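Local coordinates for ABC transporter substrate binding protein (Ribose) (Agrobacterium vitis, PDB 4WUT) that binds beta-D-fucopyranose between its two lobes and probably delivers a sugar to an ABC transporter as its solute-binding component, at residues A27-T32 with T58-A63; I86-S91 with V110-S115. One frame throughout, in Å; residues are numbered along the deposited sequence.

Interaction 1 (A27-T32 with T58-A63); sequences AVIVKT and TFQGPA. With FCB (beta-D-fucopyranose), chain E.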
loop_
_atom_site.group_PDB
_atom_site.type_symbol
_atom_site.label_atom_id
_atom_site.label_comp_id
_atom_site.label_asym_id
_atom_site.label_seq_id
_atom_site.Cartn_x
_atom_site.Cartn_y
_atom_site.Cartn_z
ATOM N N ALA A 27 -11.938 -16.514 0.132
ATOM C CA ALA A 27 -12.420 -15.150 0.325
ATOM C C ALA A 27 -11.250 -14.179 0.327
ATOM O O ALA A 27 -10.396 -14.234 1.207
ATOM C CB ALA A 27 -13.215 -15.044 1.632
ATOM N N VAL A 28 -11.208 -13.309 -0.679
ATOM C CA VAL A 28 -10.233 -12.237 -0.714
ATOM C C VAL A 28 -10.882 -10.992 -0.134
ATOM O O VAL A 28 -11.930 -10.539 -0.625
ATOM C CB VAL A 28 -9.758 -11.962 -2.141
ATOM C CG1 VAL A 28 -8.687 -10.884 -2.135
ATOM C CG2 VAL A 28 -9.247 -13.244 -2.783
ATOM N N ILE A 29 -10.269 -10.474 0.921
ATOM C CA ILE A 29 -10.805 -9.344 1.662
ATOM C C ILE A 29 -9.754 -8.246 1.740
ATOM O O ILE A 29 -8.666 -8.432 2.321
ATOM C CB ILE A 29 -11.273 -9.772 3.083
ATOM C CG1 ILE A 29 -12.396 -10.800 2.978
ATOM C CG2 ILE A 29 -11.718 -8.539 3.901
ATOM C CD1 ILE A 29 -12.763 -11.464 4.300
ATOM N N VAL A 30 -10.055 -7.110 1.122
ATOM C CA VAL A 30 -9.102 -6.023 1.032
ATOM C C VAL A 30 -9.617 -4.770 1.723
ATOM O O VAL A 30 -10.728 -4.772 2.252
ATOM C CB VAL A 30 -8.725 -5.716 -0.438
ATOM C CG1 VAL A 30 -8.009 -6.927 -1.069
ATOM C CG2 VAL A 30 -9.927 -5.310 -1.249
ATOM N N LYS A 31 -8.820 -3.699 1.759
ATOM C CA LYS A 31 -9.193 -2.551 2.566
ATOM C C LYS A 31 -10.352 -1.732 1.998
ATOM O O LYS A 31 -11.065 -1.092 2.742
ATOM C CB LYS A 31 -8.014 -1.619 2.795
ATOM C CG LYS A 31 -6.791 -2.260 3.477
ATOM C CD LYS A 31 -5.732 -1.200 3.725
ATOM C CE LYS A 31 -4.394 -1.760 4.179
ATOM N NZ LYS A 31 -3.442 -0.648 4.391
ATOM N N THR A 32 -10.482 -1.742 0.670
ATOM C CA THR A 32 -11.608 -1.114 -0.005
ATOM C C THR A 32 -11.608 -1.635 -1.429
ATOM O O THR A 32 -10.570 -2.025 -1.949
ATOM C CB THR A 32 -11.512 0.421 -0.032
ATOM O OG1 THR A 32 -12.694 0.951 -0.640
ATOM C CG2 THR A 32 -10.274 0.906 -0.799
ATOM N N THR A 58 -13.983 -14.964 -4.003
ATOM C CA THR A 58 -14.817 -13.793 -3.869
ATOM C C THR A 58 -13.860 -12.652 -3.545
ATOM O O THR A 58 -12.797 -12.873 -2.974
ATOM C CB THR A 58 -15.837 -13.980 -2.748
ATOM O OG1 THR A 58 -15.147 -14.337 -1.548
ATOM C CG2 THR A 58 -16.826 -15.090 -3.109
ATOM N N PHE A 59 -14.214 -11.437 -3.938
ATOM C CA PHE A 59 -13.373 -10.276 -3.696
ATOM C C PHE A 59 -14.254 -9.213 -3.078
ATOM O O PHE A 59 -15.254 -8.815 -3.677
ATOM C CB PHE A 59 -12.795 -9.763 -5.017
ATOM C CG PHE A 59 -11.704 -8.737 -4.845
ATOM C CD1 PHE A 59 -10.402 -9.140 -4.581
ATOM C CD2 PHE A 59 -11.967 -7.392 -4.990
ATOM C CE1 PHE A 59 -9.384 -8.192 -4.433
ATOM C CE2 PHE A 59 -10.952 -6.444 -4.836
ATOM C CZ PHE A 59 -9.672 -6.851 -4.559
ATOM N N GLN A 60 -13.909 -8.774 -1.877
ATOM C CA GLN A 60 -14.767 -7.877 -1.108
ATOM C C GLN A 60 -13.905 -6.910 -0.308
ATOM O O GLN A 60 -12.760 -7.216 0.036
ATOM C CB GLN A 60 -15.646 -8.699 -0.147
ATOM C CG GLN A 60 -16.027 -10.110 -0.654
ATOM C CD GLN A 60 -15.551 -11.251 0.266
ATOM O OE1 GLN A 60 -16.172 -11.524 1.304
ATOM N NE2 GLN A 60 -14.460 -11.938 -0.127
ATOM N N GLY A 61 -14.448 -5.742 -0.001
ATOM C CA GLY A 61 -13.797 -4.807 0.883
ATOM C C GLY A 61 -14.794 -3.751 1.278
ATOM O O GLY A 61 -15.797 -3.560 0.555
ATOM N N PRO A 62 -14.551 -3.078 2.415
ATOM C CA PRO A 62 -15.454 -1.997 2.824
ATOM C C PRO A 62 -15.404 -0.809 1.880
ATOM O O PRO A 62 -14.668 -0.807 0.895
ATOM C CB PRO A 62 -14.929 -1.598 4.214
ATOM C CG PRO A 62 -14.213 -2.816 4.708
ATOM C CD PRO A 62 -13.580 -3.410 3.473
ATOM N N ALA A 63 -16.182 0.222 2.202
ATOM C CA ALA A 63 -16.267 1.387 1.345
ATOM C C ALA A 63 -15.076 2.309 1.460
ATOM O O ALA A 63 -14.861 3.140 0.589
ATOM C CB ALA A 63 -17.519 2.154 1.659
HETATM C C1 FCB E . -0.995 1.041 -1.143
HETATM C C2 FCB E . -0.897 0.471 0.266
HETATM C C3 FCB E . -2.105 -0.187 0.655
HETATM C C4 FCB E . -3.329 0.746 0.455
HETATM C C5 FCB E . -3.233 1.242 -1.015
HETATM C C6 FCB E . -4.399 2.202 -1.392
HETATM O O1 FCB E . 0.052 1.882 -1.270
HETATM O O2 FCB E . 0.185 -0.501 0.235
HETATM O O3 FCB E . -1.950 -0.545 2.052
HETATM O O4 FCB E . -3.327 1.834 1.414
HETATM O O5 FCB E . -2.086 1.949 -1.200
#

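Interaction 2 (I86-S91 with V110-S115); sequences ILLAPS and VVIIDS. With FCB (beta-D-fucopyranose), chain E.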
loop_
_atom_site.group_PDB
_atom_site.type_symbol
_atom_site.label_atom_id
_atom_site.label_comp_id
_atom_site.label_asym_id
_atom_site.label_seq_id
_atom_site.Cartn_x
_atom_site.Cartn_y
_atom_site.Cartn_z
ATOM N N ILE A 86 -8.745 -17.667 3.412
ATOM C CA ILE A 86 -8.893 -16.222 3.436
ATOM C C ILE A 86 -7.586 -15.567 3.029
ATOM O O ILE A 86 -6.520 -15.889 3.555
ATOM C CB ILE A 86 -9.291 -15.715 4.840
ATOM C CG1 ILE A 86 -10.651 -16.296 5.233
ATOM C CG2 ILE A 86 -9.248 -14.165 4.890
ATOM C CD1 ILE A 86 -11.033 -16.045 6.677
ATOM N N LEU A 87 -7.674 -14.671 2.059
ATOM C CA LEU A 87 -6.574 -13.798 1.678
ATOM C C LEU A 87 -6.961 -12.418 2.165
ATOM O O LEU A 87 -7.944 -11.853 1.669
ATOM C CB LEU A 87 -6.400 -13.765 0.160
ATOM C CG LEU A 87 -5.163 -13.035 -0.378
ATOM C CD1 LEU A 87 -3.892 -13.716 0.158
ATOM C CD2 LEU A 87 -5.135 -12.954 -1.877
ATOM N N LEU A 88 -6.207 -11.873 3.120
ATOM C CA LEU A 88 -6.613 -10.655 3.828
ATOM C C LEU A 88 -5.542 -9.575 3.761
ATOM O O LEU A 88 -4.377 -9.853 4.065
ATOM C CB LEU A 88 -6.872 -10.971 5.300
ATOM C CG LEU A 88 -7.209 -9.787 6.216
ATOM C CD1 LEU A 88 -8.511 -9.077 5.807
ATOM C CD2 LEU A 88 -7.285 -10.282 7.651
ATOM N N ALA A 89 -5.934 -8.363 3.361
ATOM C CA ALA A 89 -5.116 -7.164 3.530
ATOM C C ALA A 89 -5.726 -6.376 4.689
ATOM O O ALA A 89 -6.696 -5.620 4.499
ATOM C CB ALA A 89 -5.098 -6.316 2.280
ATOM N N PRO A 90 -5.203 -6.575 5.895
ATOM C CA PRO A 90 -5.901 -6.052 7.077
ATOM C C PRO A 90 -5.809 -4.547 7.155
ATOM O O PRO A 90 -4.725 -3.985 6.986
ATOM C CB PRO A 90 -5.158 -6.695 8.252
ATOM C CG PRO A 90 -3.827 -7.009 7.707
ATOM C CD PRO A 90 -4.035 -7.387 6.272
ATOM N N SER A 91 -6.935 -3.885 7.441
ATOM C CA SER A 91 -6.967 -2.432 7.502
ATOM C C SER A 91 -6.334 -1.873 8.783
ATOM O O SER A 91 -6.045 -0.670 8.857
ATOM C CB SER A 91 -8.392 -1.934 7.355
ATOM O OG SER A 91 -8.888 -2.318 6.084
ATOM N N VAL A 110 -5.038 -18.765 6.389
ATOM C CA VAL A 110 -5.065 -17.330 6.177
ATOM C C VAL A 110 -3.696 -16.891 5.650
ATOM O O VAL A 110 -2.657 -17.253 6.197
ATOM C CB VAL A 110 -5.375 -16.565 7.475
ATOM C CG1 VAL A 110 -5.231 -15.069 7.256
ATOM C CG2 VAL A 110 -6.794 -16.887 7.987
ATOM N N VAL A 111 -3.701 -16.134 4.562
ATOM C CA VAL A 111 -2.494 -15.486 4.084
ATOM C C VAL A 111 -2.762 -13.982 4.133
ATOM O O VAL A 111 -3.843 -13.528 3.766
ATOM C CB VAL A 111 -2.150 -15.962 2.676
ATOM C CG1 VAL A 111 -1.062 -15.097 2.052
ATOM C CG2 VAL A 111 -1.737 -17.423 2.722
ATOM N N ILE A 112 -1.787 -13.238 4.652
ATOM C CA ILE A 112 -1.847 -11.787 4.773
ATOM C C ILE A 112 -1.079 -11.126 3.639
ATOM O O ILE A 112 0.057 -11.538 3.317
ATOM C CB ILE A 112 -1.276 -11.327 6.131
ATOM C CG1 ILE A 112 -2.011 -12.034 7.285
ATOM C CG2 ILE A 112 -1.319 -9.822 6.274
ATOM C CD1 ILE A 112 -3.467 -11.687 7.426
ATOM N N ILE A 113 -1.702 -10.136 3.005
ATOM C CA ILE A 113 -1.028 -9.356 1.979
ATOM C C ILE A 113 -0.974 -7.879 2.335
ATOM O O ILE A 113 -1.844 -7.369 3.066
ATOM C CB ILE A 113 -1.664 -9.546 0.594
ATOM C CG1 ILE A 113 -3.165 -9.256 0.654
ATOM C CG2 ILE A 113 -1.372 -10.941 0.061
ATOM C CD1 ILE A 113 -3.784 -9.022 -0.701
ATOM N N ASP A 114 0.099 -7.234 1.882
ATOM C CA ASP A 114 0.224 -5.779 1.819
ATOM C C ASP A 114 0.518 -5.084 3.142
ATOM O O ASP A 114 1.470 -4.305 3.247
ATOM C CB ASP A 114 -1.008 -5.137 1.183
ATOM C CG ASP A 114 -0.936 -3.644 1.215
ATOM O OD1 ASP A 114 -0.168 -3.068 0.407
ATOM O OD2 ASP A 114 -1.609 -3.010 2.073
ATOM N N SER A 115 -0.307 -5.354 4.149
ATOM C CA SER A 115 -0.258 -4.628 5.410
ATOM C C SER A 115 -0.140 -5.642 6.533
ATOM O O SER A 115 -0.922 -6.588 6.618
ATOM C CB SER A 115 -1.536 -3.822 5.605
ATOM O OG SER A 115 -1.504 -2.642 4.851
HETATM C C1 FCB E . -0.995 1.041 -1.143
HETATM C C2 FCB E . -0.897 0.471 0.266
HETATM C C3 FCB E . -2.105 -0.187 0.655
HETATM C C4 FCB E . -3.329 0.746 0.455
HETATM C C5 FCB E . -3.233 1.242 -1.015
HETATM C C6 FCB E . -4.399 2.202 -1.392
HETATM O O1 FCB E . 0.052 1.882 -1.270
HETATM O O2 FCB E . 0.185 -0.501 0.235
HETATM O O3 FCB E . -1.950 -0.545 2.052
HETATM O O4 FCB E . -3.327 1.834 1.414
HETATM O O5 FCB E . -2.086 1.949 -1.200
#

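Interaction 1 (A27-T32 with T58-A63)
The carbonyl oxygen of V28 accepts the backbone N of Q60 at 2.9 Å, and the CA of F59 leans on that same V28 O as a CH-O contact. V28 N to T58 O (2.8 Å) and V30 N to Q60 O (2.9 Å) complete a parallel ladder with strand directions 19° apart. On one face F59, its CG anti to the backbone N (chi1 -169°), brings the end of its ring close to V28 and V30. V28 CG1 meets ring atom CD1 of F59 at 3.5 Å, while V30 CG2 approaches CZ of F59 at 3.7 Å, both methyls obliquely. On the other face the bend of Q60 at chi2 (120°) brings its NE2 to 2.9 Å from V28 O; the amide passes I29 CG1, and its OE1 takes a weak hydrogen bond from R81. Beyond the strands, T32 OG1 donates to P62 O at 3.1 Å, tying the loops together. K31 runs out extended, and its NZ donates to fucose O3 at 2.8 Å. The paired strands belong to the chain's first beta-alpha-beta unit, with helix 36-49 as the crossover, packed against V30 and F59; helix 68-80 lies against I29 and P62, and strand 85-88 continues the sheet beyond strand 25-29.

Interaction 2 (I86-S91 with V110-S115)
I86 opens the pairing by giving its carbonyl oxygen to V111 N at 3.0 Å, while its CB faces V110 CG2. L87 points to the opposite face; with CG anti to the backbone N (chi1 -172°), its CD1 reaches across to V111 CG1 and I113 CG2, 3.7 Å from each, and L278 of helix 267-282 packs on this leucine too. L88 is held through both backbone polar atoms: its N donates to V111 O, and its O accepts I113 N at 2.9 Å. Its side chain lies alongside that of I112, pointing the same way. The in-register parallel strands, linked through helix 97-105, form a beta-alpha-beta unit of the periplasmic binding protein fold, and the loop after strand 110-113 carries pocket residues D114 and S115. A89 CB rests on I113 CG1. P90 then sets its CD against I112 CG2 at 3.6 Å, the two side chains roughly perpendicular, and its CG comes to 3.1 Å from S115 O, a buried oxygen with no polar partner. D114 OD1 accepts fucose O2 at 2.6 Å; D114 OD2 lies 2.5 Å from fucose O3, unusually short and to be read with caution. S115 OG donates to D114 OD2 from above the carboxylate plane, bracing it from within the same loop.

Interaction 1 closes before interaction 2 opens along the chain, and their centres lie 10 Å apart in one sheet. Strands 25-29 and 85-88 are neighbours there, so the four strands run in the order 56-60, 25-29, 85-88, 110-113. The seam between the contacts is marked by I29 N to L87 O at 2.8 Å and A27 O to L87 N at 2.9 Å, both probable hydrogen bonds. Past the strand ends K31 NZ hydrogen-bonds S115 OG, and K31 and D114 meet at fucose O3. Two beta-alpha-beta units, joined through helix 68-80, thus bring their loops to one side of the pocket; R169 and N219 bond the sugar from the other lobe.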